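Local coordinates for protein putative thiosulfate sulfurtransferase YNJE (Escherichia coli, PDB 2WLR) that catalyses the transfer of sulfur from thiosulfate to cyanide, giving thiocyanate and sulfite, by way of a cysteine persulfide intermediate, at residues P9-Q14 and I105-L110; G156-Y161 and A169-T174; G281-Q286 and G313-A318; D345-W350 and R379-K384. All blocks are in the same frame, centred on the assembly; numbering follows the deposited sequence.

Contact 1 of 4, residues P9-Q14 and I105-L110; sequences PLTLDQ and ILSDAL
Leu106 lays its CD1 methyl against the backbone of 9-14, with CD1 3.4 Å from Leu12 N. CG lies anti to the backbone N (chi1 -178°), which lets CD1 reach in beneath Leu10 O and Leu12 N. The same side chain also packs on Ala80 and Tyr82 of strand 79-82. Just beyond the end of edge strand 103-105, Leu10 and Leu106 form a single beta bridge with the bonding pattern of parallel strands. Leu10 N donates to Ile105 O at 3.1 Å, and Ser107 N donates to Leu10 O at 2.8 Å. Next to the bridge, Pro9 CB rests on Ile105 CG2, 3.6 Å away. Thr11 and Gln14 then build a capping box at the start of helix 12-17: Thr11 N gives 2.9 Å to Gln14 OE1 and Gln14 N gives 3.2 Å to Thr11 OG1. Asp108, in a type I turn, takes Leu12 N at 2.9 Å on the syn side of OD1, somewhat out of the carboxylate plane. Its OD2 receives a water that also accepts Asp13 N, and pairs with Arg115. A carboxylate set against the first N-H groups of a helix and matched by an arginine is likely to stay ionised.

Contact 2 of 4, residues G156-Y161 and A169-T174; sequences GAPKLY and ADYIDT
Tyr171 and Tyr161 meet edge to face inside a beta-alpha-beta unit of the second rhodanese domain, formed by strand 148-154, helix 160-163 and strand 170-173. The edge of Tyr171 points at the face of Tyr161, with the planes at 64°, and Tyr171 CB sits over that same ring. Pro158 covers a face of Tyr171, its CB 4.0 Å from the ring centroid and directly along the normal. At the far end of the ring, Tyr171 OH donates to Gly156 O at 2.7 Å, coming from above the carbonyl plane, and accepts a water that takes Lys159 N. With a leucine at Tyr171 this hydroxyl is gone, which would probably leave Gly156 O without its donor and the Tyr161 face without its aromatic edge. Tyr161, CG anti to its backbone N (chi1 174°), reaches across to Ala169, where its OH donates to the carbonyl O at 2.5 Å; its ring also stacks with His165. Farther along, Gly156 N meets Asp173 OD1 at 2.9 Å from well above the carboxylate plane, and Asn175 N bonds to the same oxygen. In the 156-159 loop Lys159 NZ bonds to Trp155 O and, in the carbonyl plane at 2.8 Å, to Ala157 O.

Contact 3 of 4, residues G281-Q286 and G313-A318; sequences GLLHRQ and GEIAGA
Gly317 O accepts a 2.7 Å bond from water 3, and that water in turn accepts His284 N at 2.8 Å, so one bridging water carries the polar link between the two loops. Most of the rest is van der Waals contact of Leu283 with the backbone of the turn and with Ile315. Its CD1 lies 3.5 Å from Ala316 O and 4.2 Å from Ile315 CG2, the Leu283 and Ile315 side chains crossing at about a right angle, while CD2 rests 3.7 Å from Gly317 C. CG is anti to the carbonyl carbon (chi1 -59°), which sends it toward the turn, where both methyls make contact. Residues 315-318 form a type II beta turn closed by Ala318 N bonding to Ile315 O; Gly317 takes its third position with positive phi, and a side chain there would run into His284 NE2, which already lies 3.9 Å from Gly317 CA. In the third rhodanese domain this turn joins the short strand 314-315 to edge strand 319-320, and the facing loop leads from helix 276-280 into strand 288-292. Leu290 and Trp396 touch both Leu283 and Ile315. Replacing Leu283 by an alanine removes CG and both methyls and would probably open a gap between Ile315 and the backbone at Gly317. Ahead of the turn, Glu314 OE2 takes Ile315 N on its anti lone pair at 3.0 Å, and Arg294 and Tyr364 OH grip the same oxygen.

Contact 4 of 4, residues D345-W350 and R379-K384; sequences DITAMW and RAMGWK
Trp350 and Trp383 form a T-shaped pair: the six-membered ring of Trp350 turns its edge toward the face of that of Trp383, with centroids 5.1 Å apart and planes at 69°. The closest approach is Trp350 CE3 to Trp383 CH2, 3.5 Å. Selenomethionine Met381 comes in beside this pair. Its chain bends at the last torsion (chi3 65°), carrying CE onto the 345-350 helix, 3.6 Å from Ile346 CG2 and 3.3 Å from Thr347 OG1. The selenium stands 5.4 Å from the centroid of the Trp350 six-membered ring, 50° off its normal, an oblique Met-aromatic contact. Ile346 CG2 lies over one face of the same indole, so Trp350 is packed both by its own helix and by the partner segment. Helix 369-380 follows the loop that carries the persulfide-forming Cys365 of the third rhodanese domain; beyond its last turn Gly382, with positive phi, makes a Schellman motif that turns the chain and brings Trp383 round to helix 343-351. Trp350 also meets Phe363 of strand 360-363, and its NE1 bonds to Gly321 O, which should restrain the rotation of the indole. Water 4 bridges the two segments: it donates to Thr347 OG1 at 2.7 Å and accepts Trp383 NE1 at 2.9 Å, lying in the plane of the Trp383 ring at its edge. Thr347 OG1 is held from its own helix too, by a bond to Ala343 O.

Overall arrangement
The four contacts follow one another along the chain; none nests in or crosses another. Contact 1 closes a loop of 90 residues at the first rhodanese domain, tying the start of helix 12-17 to the chain leaving edge strand 103-105. Contact 2 closes a loop of only seven within the second domain, about 47 Å away between centres and across the chain's centre. Contacts 3 and 4 share the third domain, their centres about 19 Å apart. Contact 3 closes 26 residues, including strand 288-292, and joins the loop before that strand to the turn before strand 319-320. Contact 4 closes 28, spanning strand 360-363 and most of helix 369-380, and ties helix 343-351 to that helix's end.

Contact 1 of 4, residues P9-Q14 and I105-L110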
loop_
_atom_site.group_PDB
_atom_site.type_symbol
_atom_site.label_atom_id
_atom_site.label_comp_id
_atom_site.label_asym_id
_atom_site.label_seq_id
_atom_site.Cartn_x
_atom_site.Cartn_y
_atom_site.Cartn_z
ATOM N N PRO A 9 19.838 27.050 10.572
ATOM C CA PRO A 9 19.849 25.940 9.597
ATOM C C PRO A 9 20.915 24.892 9.909
ATOM O O PRO A 9 21.958 25.216 10.480
ATOM C CB PRO A 9 20.173 26.618 8.266
ATOM C CG PRO A 9 19.967 28.101 8.489
ATOM C CD PRO A 9 20.104 28.354 9.937
ATOM N N LEU A 10 20.626 23.642 9.565
ATOM C CA LEU A 10 21.521 22.524 9.845
ATOM C C LEU A 10 21.742 21.731 8.578
ATOM O O LEU A 10 20.789 21.522 7.813
ATOM C CB LEU A 10 20.888 21.590 10.891
ATOM C CG LEU A 10 20.741 22.083 12.338
ATOM C CD1 LEU A 10 19.796 21.174 13.103
ATOM C CD2 LEU A 10 22.078 22.179 13.046
ATOM N N THR A 11 22.977 21.300 8.325
ATOM C CA THR A 11 23.219 20.316 7.277
ATOM C C THR A 11 22.859 18.950 7.822
ATOM O O THR A 11 22.688 18.780 9.046
ATOM C CB THR A 11 24.672 20.291 6.847
ATOM O OG1 THR A 11 25.480 19.898 7.978
ATOM C CG2 THR A 11 25.086 21.648 6.300
ATOM N N LEU A 12 22.741 17.961 6.943
ATOM C CA LEU A 12 22.458 16.620 7.381
ATOM C C LEU A 12 23.525 16.133 8.358
ATOM O O LEU A 12 23.207 15.496 9.335
ATOM C CB LEU A 12 22.319 15.640 6.214
ATOM C CG LEU A 12 21.813 14.229 6.564
ATOM C CD1 LEU A 12 20.408 14.291 7.134
ATOM C CD2 LEU A 12 21.904 13.304 5.351
ATOM N N ASP A 13 24.798 16.379 8.065
ATOM C CA ASP A 13 25.854 15.916 8.981
ATOM C C ASP A 13 25.710 16.550 10.353
ATOM O O ASP A 13 25.914 15.885 11.371
ATOM C CB ASP A 13 27.254 16.223 8.454
ATOM C CG ASP A 13 28.339 15.694 9.378
ATOM O OD1 ASP A 13 28.545 14.458 9.398
ATOM O OD2 ASP A 13 28.965 16.506 10.109
ATOM N N GLN A 14 25.418 17.843 10.392
ATOM C CA GLN A 14 25.182 18.534 11.650
ATOM C C GLN A 14 23.996 17.958 12.397
ATOM O O GLN A 14 24.036 17.717 13.611
ATOM C CB GLN A 14 24.988 20.018 11.419
ATOM C CG GLN A 14 26.252 20.727 11.023
ATOM C CD GLN A 14 26.000 22.188 10.710
ATOM O OE1 GLN A 14 25.085 22.531 9.963
ATOM N NE2 GLN A 14 26.807 23.074 11.299
ATOM N N ILE A 105 15.563 24.497 9.134
ATOM C CA ILE A 105 15.576 23.976 7.767
ATOM C C ILE A 105 16.797 23.067 7.594
ATOM O O ILE A 105 17.859 23.300 8.202
ATOM C CB ILE A 105 15.607 25.122 6.754
ATOM C CG1 ILE A 105 15.292 24.629 5.360
ATOM C CG2 ILE A 105 16.966 25.809 6.745
ATOM C CD1 ILE A 105 14.794 25.721 4.470
ATOM N N LEU A 106 16.637 21.996 6.819
ATOM C CA LEU A 106 17.750 21.126 6.466
ATOM C C LEU A 106 18.401 21.770 5.252
ATOM O O LEU A 106 17.840 21.727 4.146
ATOM C CB LEU A 106 17.285 19.689 6.204
ATOM C CG LEU A 106 18.395 18.687 5.882
ATOM C CD1 LEU A 106 19.347 18.520 7.010
ATOM C CD2 LEU A 106 17.758 17.332 5.526
ATOM N N SER A 107 19.542 22.436 5.469
ATOM C CA SER A 107 20.074 23.377 4.482
ATOM C C SER A 107 20.525 22.719 3.199
ATOM O O SER A 107 20.323 23.286 2.128
ATOM C CB SER A 107 21.228 24.220 5.043
ATOM O OG SER A 107 22.233 23.416 5.589
ATOM N N ASP A 108 21.062 21.508 3.306
ATOM C CA ASP A 108 21.586 20.787 2.144
ATOM C C ASP A 108 20.636 19.692 1.639
ATOM O O ASP A 108 21.043 18.830 0.879
ATOM C CB ASP A 108 23.022 20.240 2.391
ATOM C CG ASP A 108 23.095 19.147 3.455
ATOM O OD1 ASP A 108 22.138 19.008 4.260
ATOM O OD2 ASP A 108 24.103 18.399 3.468
ATOM N N ALA A 109 19.367 19.746 2.047
ATOM C CA ALA A 109 18.393 18.736 1.655
ATOM C C ALA A 109 18.288 18.554 0.156
ATOM O O ALA A 109 18.139 19.527 -0.562
ATOM C CB ALA A 109 17.021 19.083 2.195
ATOM N N LEU A 110 18.334 17.294 -0.287
ATOM C CA LEU A 110 18.198 16.896 -1.691
ATOM C C LEU A 110 19.355 17.349 -2.592
ATOM O O LEU A 110 19.287 17.144 -3.803
ATOM C CB LEU A 110 16.853 17.329 -2.268
ATOM C CG LEU A 110 15.627 16.998 -1.399
ATOM C CD1 LEU A 110 14.362 17.605 -2.011
ATOM C CD2 LEU A 110 15.451 15.518 -1.259
HETATM O O HOH W 1 25.697 17.228 5.413
#

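Contact 2 of 4, residues G156-Y161 and A169-T174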
loop_
_atom_site.group_PDB
_atom_site.type_symbol
_atom_site.label_atom_id
_atom_site.label_comp_id
_atom_site.label_asym_id
_atom_site.label_seq_id
_atom_site.Cartn_x
_atom_site.Cartn_y
_atom_site.Cartn_z
ATOM N N GLY A 156 -18.836 -5.932 -8.196
ATOM C CA GLY A 156 -20.078 -5.882 -8.957
ATOM C C GLY A 156 -19.975 -5.106 -10.251
ATOM O O GLY A 156 -18.887 -4.728 -10.691
ATOM N N ALA A 157 -21.121 -4.902 -10.892
ATOM C CA ALA A 157 -21.154 -4.161 -12.139
ATOM C C ALA A 157 -20.771 -2.710 -11.876
ATOM O O ALA A 157 -20.965 -2.202 -10.750
ATOM C CB ALA A 157 -22.562 -4.246 -12.786
ATOM N N PRO A 158 -20.264 -2.031 -12.910
ATOM C CA PRO A 158 -19.847 -0.657 -12.709
ATOM C C PRO A 158 -20.951 0.188 -12.099
ATOM O O PRO A 158 -22.093 0.171 -12.591
ATOM C CB PRO A 158 -19.500 -0.161 -14.114
ATOM C CG PRO A 158 -19.490 -1.314 -14.978
ATOM C CD PRO A 158 -20.009 -2.509 -14.276
ATOM N N LYS A 159 -20.619 0.901 -11.030
ATOM C CA LYS A 159 -21.532 1.833 -10.373
ATOM C C LYS A 159 -20.924 3.231 -10.478
ATOM O O LYS A 159 -21.172 3.947 -11.440
ATOM C CB LYS A 159 -21.803 1.394 -8.928
ATOM C CG LYS A 159 -22.792 0.191 -8.818
ATOM C CD LYS A 159 -22.799 -0.425 -7.417
ATOM C CE LYS A 159 -21.560 -1.345 -7.145
ATOM N NZ LYS A 159 -21.443 -2.599 -8.003
ATOM N N LEU A 160 -20.077 3.595 -9.522
ATOM C CA LEU A 160 -19.456 4.915 -9.535
ATOM C C LEU A 160 -18.643 5.181 -10.805
ATOM O O LEU A 160 -18.617 6.306 -11.294
ATOM C CB LEU A 160 -18.596 5.070 -8.287
ATOM C CG LEU A 160 -19.412 5.239 -7.012
ATOM C CD1 LEU A 160 -18.462 5.114 -5.806
ATOM C CD2 LEU A 160 -20.194 6.560 -7.036
ATOM N N TYR A 161 -17.998 4.145 -11.332
ATOM C CA TYR A 161 -17.265 4.230 -12.589
ATOM C C TYR A 161 -18.111 4.846 -13.705
ATOM O O TYR A 161 -17.604 5.610 -14.493
ATOM C CB TYR A 161 -16.796 2.843 -13.021
ATOM C CG TYR A 161 -16.136 2.746 -14.396
ATOM C CD1 TYR A 161 -16.907 2.681 -15.571
ATOM C CD2 TYR A 161 -14.751 2.669 -14.544
ATOM C CE1 TYR A 161 -16.311 2.557 -16.815
ATOM C CE2 TYR A 161 -14.158 2.542 -15.789
ATOM C CZ TYR A 161 -14.946 2.501 -16.947
ATOM O OH TYR A 161 -14.336 2.380 -18.171
ATOM N N ALA A 169 -9.545 4.361 -18.638
ATOM C CA ALA A 169 -9.604 3.209 -17.735
ATOM C C ALA A 169 -10.693 2.223 -18.128
ATOM O O ALA A 169 -11.820 2.611 -18.457
ATOM C CB ALA A 169 -9.828 3.666 -16.294
ATOM N N ASP A 170 -10.332 0.945 -18.078
ATOM C CA ASP A 170 -11.248 -0.188 -18.190
ATOM C C ASP A 170 -11.843 -0.421 -16.787
ATOM O O ASP A 170 -11.518 0.312 -15.850
ATOM C CB ASP A 170 -10.440 -1.382 -18.736
ATOM C CG ASP A 170 -11.262 -2.610 -19.055
ATOM O OD1 ASP A 170 -12.486 -2.519 -19.257
ATOM O OD2 ASP A 170 -10.616 -3.686 -19.142
ATOM N N TYR A 171 -12.741 -1.389 -16.661
ATOM C CA TYR A 171 -13.338 -1.759 -15.382
ATOM C C TYR A 171 -13.309 -3.261 -15.210
ATOM O O TYR A 171 -13.608 -4.022 -16.155
ATOM C CB TYR A 171 -14.792 -1.293 -15.323
ATOM C CG TYR A 171 -15.492 -1.644 -14.031
ATOM C CD1 TYR A 171 -15.451 -0.777 -12.940
ATOM C CD2 TYR A 171 -16.202 -2.847 -13.885
ATOM C CE1 TYR A 171 -16.071 -1.097 -11.751
ATOM C CE2 TYR A 171 -16.841 -3.161 -12.687
ATOM C CZ TYR A 171 -16.784 -2.269 -11.627
ATOM O OH TYR A 171 -17.407 -2.511 -10.420
ATOM N N ILE A 172 -12.875 -3.719 -14.036
ATOM C CA ILE A 172 -12.935 -5.138 -13.706
ATOM C C ILE A 172 -13.812 -5.277 -12.459
ATOM O O ILE A 172 -13.589 -4.624 -11.431
ATOM C CB ILE A 172 -11.554 -5.773 -13.459
ATOM C CG1 ILE A 172 -10.781 -5.925 -14.759
ATOM C CG2 ILE A 172 -11.690 -7.171 -12.788
ATOM C CD1 ILE A 172 -9.362 -6.370 -14.556
ATOM N N ASP A 173 -14.813 -6.148 -12.549
ATOM C CA ASP A 173 -15.623 -6.583 -11.429
ATOM C C ASP A 173 -14.779 -7.624 -10.680
ATOM O O ASP A 173 -14.288 -8.589 -11.293
ATOM C CB ASP A 173 -16.896 -7.210 -12.033
ATOM C CG ASP A 173 -17.898 -7.717 -11.021
ATOM O OD1 ASP A 173 -17.599 -7.970 -9.833
ATOM O OD2 ASP A 173 -19.036 -7.963 -11.497
ATOM N N THR A 174 -14.611 -7.469 -9.371
ATOM C CA THR A 174 -13.843 -8.441 -8.591
ATOM C C THR A 174 -14.405 -9.868 -8.695
ATOM O O THR A 174 -13.684 -10.851 -8.546
ATOM C CB THR A 174 -13.733 -8.032 -7.114
ATOM O OG1 THR A 174 -15.034 -7.764 -6.571
ATOM C CG2 THR A 174 -12.871 -6.773 -6.951
HETATM O O HOH W 2 -18.552 -0.348 -9.339
#

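Contact 3 of 4, residues G281-Q286 and G313-A318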
loop_
_atom_site.group_PDB
_atom_site.type_symbol
_atom_site.label_atom_id
_atom_site.label_comp_id
_atom_site.label_asym_id
_atom_site.label_seq_id
_atom_site.Cartn_x
_atom_site.Cartn_y
_atom_site.Cartn_z
ATOM N N GLY A 281 1.993 -24.578 7.592
ATOM C CA GLY A 281 3.434 -24.779 7.691
ATOM C C GLY A 281 4.278 -23.587 8.111
ATOM O O GLY A 281 5.463 -23.738 8.435
ATOM N N LEU A 282 3.699 -22.380 8.098
ATOM C CA LEU A 282 4.459 -21.192 8.484
ATOM C C LEU A 282 4.366 -20.905 9.984
ATOM O O LEU A 282 5.098 -20.062 10.505
ATOM C CB LEU A 282 3.940 -19.961 7.736
ATOM C CG LEU A 282 3.985 -20.007 6.214
ATOM C CD1 LEU A 282 3.534 -18.641 5.670
ATOM C CD2 LEU A 282 5.368 -20.310 5.709
ATOM N N LEU A 283 3.410 -21.556 10.647
ATOM C CA LEU A 283 3.141 -21.313 12.063
ATOM C C LEU A 283 4.235 -21.855 12.980
ATOM O O LEU A 283 4.954 -22.816 12.642
ATOM C CB LEU A 283 1.797 -21.911 12.468
ATOM C CG LEU A 283 0.578 -21.386 11.696
ATOM C CD1 LEU A 283 -0.644 -22.274 11.974
ATOM C CD2 LEU A 283 0.310 -19.964 12.093
ATOM N N HIS A 284 4.366 -21.175 14.119
ATOM C CA HIS A 284 5.296 -21.551 15.191
ATOM C C HIS A 284 6.739 -21.565 14.744
ATOM O O HIS A 284 7.504 -22.468 15.096
ATOM C CB HIS A 284 4.842 -22.881 15.800
ATOM C CG HIS A 284 3.390 -22.886 16.137
ATOM N ND1 HIS A 284 2.486 -23.714 15.513
ATOM C CD2 HIS A 284 2.667 -22.090 16.959
ATOM C CE1 HIS A 284 1.272 -23.459 15.973
ATOM N NE2 HIS A 284 1.356 -22.480 16.852
ATOM N N ARG A 285 7.129 -20.542 13.984
ATOM C CA ARG A 285 8.484 -20.440 13.453
ATOM C C ARG A 285 9.021 -19.040 13.638
ATOM O O ARG A 285 8.250 -18.075 13.722
ATOM C CB ARG A 285 8.494 -20.766 11.974
ATOM C CG ARG A 285 8.250 -22.256 11.675
ATOM C CD ARG A 285 7.953 -22.522 10.200
ATOM N NE ARG A 285 9.098 -22.226 9.350
ATOM C CZ ARG A 285 9.072 -22.278 8.024
ATOM N NH1 ARG A 285 7.957 -22.641 7.409
ATOM N NH2 ARG A 285 10.145 -21.963 7.314
ATOM N N GLN A 286 10.338 -18.936 13.649
ATOM C CA GLN A 286 11.015 -17.646 13.672
ATOM C C GLN A 286 11.426 -17.198 12.269
ATOM O O GLN A 286 11.663 -15.998 12.033
ATOM C CB GLN A 286 12.215 -17.697 14.619
ATOM C CG GLN A 286 11.816 -18.033 16.052
ATOM C CD GLN A 286 10.886 -16.992 16.671
ATOM O OE1 GLN A 286 11.122 -15.779 16.552
ATOM N NE2 GLN A 286 9.820 -17.459 17.327
ATOM N N GLY A 313 -12.901 -15.903 16.032
ATOM C CA GLY A 313 -11.592 -16.231 16.508
ATOM C C GLY A 313 -10.592 -15.949 15.417
ATOM O O GLY A 313 -10.926 -15.308 14.410
ATOM N N GLU A 314 -9.393 -16.461 15.641
ATOM C CA GLU A 314 -8.244 -16.260 14.800
ATOM C C GLU A 314 -7.463 -17.555 14.653
ATOM O O GLU A 314 -7.545 -18.450 15.501
ATOM C CB GLU A 314 -7.365 -15.207 15.460
ATOM C CG GLU A 314 -6.258 -14.680 14.591
ATOM C CD GLU A 314 -6.784 -14.154 13.263
ATOM O OE1 GLU A 314 -6.983 -12.936 13.156
ATOM O OE2 GLU A 314 -7.058 -14.953 12.343
ATOM N N ILE A 315 -6.677 -17.648 13.580
ATOM C CA ILE A 315 -5.759 -18.759 13.374
ATOM C C ILE A 315 -4.744 -18.798 14.511
ATOM O O ILE A 315 -4.019 -17.817 14.773
ATOM C CB ILE A 315 -5.045 -18.661 12.008
ATOM C CG1 ILE A 315 -6.086 -18.673 10.885
ATOM C CG2 ILE A 315 -3.961 -19.775 11.869
ATOM C CD1 ILE A 315 -5.508 -18.747 9.491
ATOM N N ALA A 316 -4.684 -19.924 15.207
ATOM C CA ALA A 316 -3.755 -20.066 16.323
ATOM C C ALA A 316 -2.318 -20.031 15.822
ATOM O O ALA A 316 -1.931 -20.775 14.910
ATOM C CB ALA A 316 -4.017 -21.375 17.083
ATOM N N GLY A 317 -1.521 -19.154 16.428
ATOM C CA GLY A 317 -0.156 -18.940 16.047
ATOM C C GLY A 317 0.040 -17.804 15.049
ATOM O O GLY A 317 1.175 -17.461 14.771
ATOM N N ALA A 318 -1.051 -17.252 14.516
ATOM C CA ALA A 318 -0.944 -16.148 13.559
ATOM C C ALA A 318 -0.530 -14.889 14.300
ATOM O O ALA A 318 -0.948 -14.653 15.440
ATOM C CB ALA A 318 -2.282 -15.941 12.827
HETATM O O HOH W 3 3.409 -18.862 15.424
#

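Contact 4 of 4, residues D345-W350 and R379-K384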
loop_
_atom_site.group_PDB
_atom_site.type_symbol
_atom_site.label_atom_id
_atom_site.label_comp_id
_atom_site.label_asym_id
_atom_site.label_seq_id
_atom_site.Cartn_x
_atom_site.Cartn_y
_atom_site.Cartn_z
ATOM N N ASP A 345 7.490 2.991 9.060
ATOM C CA ASP A 345 6.434 2.844 10.037
ATOM C C ASP A 345 5.757 1.466 9.932
ATOM O O ASP A 345 5.513 0.820 10.933
ATOM C CB ASP A 345 5.428 3.968 9.886
ATOM C CG ASP A 345 6.045 5.343 10.138
ATOM O OD1 ASP A 345 7.190 5.416 10.651
ATOM O OD2 ASP A 345 5.377 6.345 9.798
ATOM N N ILE A 346 5.485 1.007 8.720
ATOM C CA ILE A 346 4.944 -0.330 8.521
ATOM C C ILE A 346 5.925 -1.374 9.050
ATOM O O ILE A 346 5.517 -2.317 9.753
ATOM C CB ILE A 346 4.573 -0.568 7.026
ATOM C CG1 ILE A 346 3.445 0.384 6.640
ATOM C CG2 ILE A 346 4.150 -1.993 6.789
ATOM C CD1 ILE A 346 3.069 0.479 5.151
ATOM N N THR A 347 7.199 -1.220 8.705
ATOM C CA THR A 347 8.218 -2.112 9.210
ATOM C C THR A 347 8.210 -2.192 10.734
ATOM O O THR A 347 8.270 -3.276 11.286
ATOM C CB THR A 347 9.597 -1.740 8.685
ATOM O OG1 THR A 347 9.546 -1.716 7.250
ATOM C CG2 THR A 347 10.653 -2.728 9.165
ATOM N N ALA A 348 8.077 -1.058 11.395
ATOM C CA ALA A 348 8.095 -1.043 12.874
ATOM C C ALA A 348 6.876 -1.720 13.462
ATOM O O ALA A 348 6.967 -2.447 14.474
ATOM C CB ALA A 348 8.181 0.369 13.358
HETATM N N MSE A 349 5.722 -1.514 12.872
HETATM C CA MSE A 349 4.547 -2.120 13.450
HETATM C C MSE A 349 4.579 -3.636 13.269
HETATM O O MSE A 349 4.155 -4.370 14.169
HETATM C CB MSE A 349 3.239 -1.451 13.034
HETATM C CG MSE A 349 2.692 -1.752 11.749
HETATM SE SE MSE A 349 1.117 -0.523 11.524
HETATM C CE MSE A 349 0.850 -1.014 9.686
ATOM N N TRP A 350 5.122 -4.108 12.146
ATOM C CA TRP A 350 5.308 -5.547 11.920
ATOM C C TRP A 350 6.393 -6.135 12.839
ATOM O O TRP A 350 6.200 -7.215 13.421
ATOM C CB TRP A 350 5.554 -5.858 10.432
ATOM C CG TRP A 350 4.315 -5.722 9.585
ATOM C CD1 TRP A 350 3.025 -5.669 10.023
ATOM C CD2 TRP A 350 4.261 -5.636 8.164
ATOM N NE1 TRP A 350 2.173 -5.538 8.963
ATOM C CE2 TRP A 350 2.904 -5.523 7.817
ATOM C CE3 TRP A 350 5.232 -5.655 7.157
ATOM C CZ2 TRP A 350 2.471 -5.405 6.505
ATOM C CZ3 TRP A 350 4.806 -5.511 5.838
ATOM C CH2 TRP A 350 3.440 -5.425 5.532
ATOM N N ARG A 379 5.587 -5.929 -1.154
ATOM C CA ARG A 379 6.270 -6.079 -2.428
ATOM C C ARG A 379 7.009 -4.783 -2.815
ATOM O O ARG A 379 8.205 -4.813 -3.152
ATOM C CB ARG A 379 5.253 -6.469 -3.492
ATOM C CG ARG A 379 5.825 -6.594 -4.893
ATOM C CD ARG A 379 4.732 -6.947 -5.882
ATOM N NE ARG A 379 5.122 -6.880 -7.296
ATOM C CZ ARG A 379 4.685 -5.994 -8.185
ATOM N NH1 ARG A 379 3.897 -4.980 -7.855
ATOM N NH2 ARG A 379 5.108 -6.091 -9.445
ATOM N N ALA A 380 6.329 -3.632 -2.700
ATOM C CA ALA A 380 6.920 -2.316 -3.016
ATOM C C ALA A 380 8.066 -1.994 -2.045
ATOM O O ALA A 380 9.063 -1.331 -2.394
ATOM C CB ALA A 380 5.839 -1.254 -2.947
HETATM N N MSE A 381 7.946 -2.501 -0.825
HETATM C CA MSE A 381 8.957 -2.352 0.221
HETATM C C MSE A 381 10.161 -3.255 0.021
HETATM O O MSE A 381 11.117 -3.189 0.808
HETATM C CB MSE A 381 8.327 -2.636 1.582
HETATM C CG MSE A 381 7.456 -1.516 2.062
HETATM SE SE MSE A 381 6.162 -2.007 3.471
HETATM C CE MSE A 381 7.246 -2.471 4.956
ATOM N N GLY A 382 10.097 -4.155 -0.960
ATOM C CA GLY A 382 11.219 -5.008 -1.295
ATOM C C GLY A 382 11.288 -6.276 -0.477
ATOM O O GLY A 382 12.323 -6.941 -0.474
ATOM N N TRP A 383 10.204 -6.657 0.203
ATOM C CA TRP A 383 10.219 -7.901 0.956
ATOM C C TRP A 383 10.207 -9.043 -0.061
ATOM O O TRP A 383 9.366 -9.058 -0.952
ATOM C CB TRP A 383 9.012 -7.972 1.894
ATOM C CG TRP A 383 9.144 -7.084 3.068
ATOM C CD1 TRP A 383 9.757 -5.861 3.124
ATOM C CD2 TRP A 383 8.752 -7.402 4.401
ATOM N NE1 TRP A 383 9.734 -5.393 4.421
ATOM C CE2 TRP A 383 9.116 -6.317 5.222
ATOM C CE3 TRP A 383 8.098 -8.490 4.975
ATOM C CZ2 TRP A 383 8.863 -6.306 6.601
ATOM C CZ3 TRP A 383 7.853 -8.491 6.345
ATOM C CH2 TRP A 383 8.232 -7.404 7.147
ATOM N N LYS A 384 11.157 -9.965 0.052
ATOM C CA LYS A 384 11.467 -10.882 -1.059
ATOM C C LYS A 384 10.636 -12.152 -1.021
ATOM O O LYS A 384 10.561 -12.858 -2.018
ATOM C CB LYS A 384 12.957 -11.252 -1.087
ATOM C CG LYS A 384 13.888 -10.067 -1.284
ATOM C CD LYS A 384 15.344 -10.476 -1.411
ATOM C CE LYS A 384 16.267 -9.253 -1.531
ATOM N NZ LYS A 384 16.277 -8.398 -0.281
HETATM O O HOH W 4 11.140 -3.106 5.498
#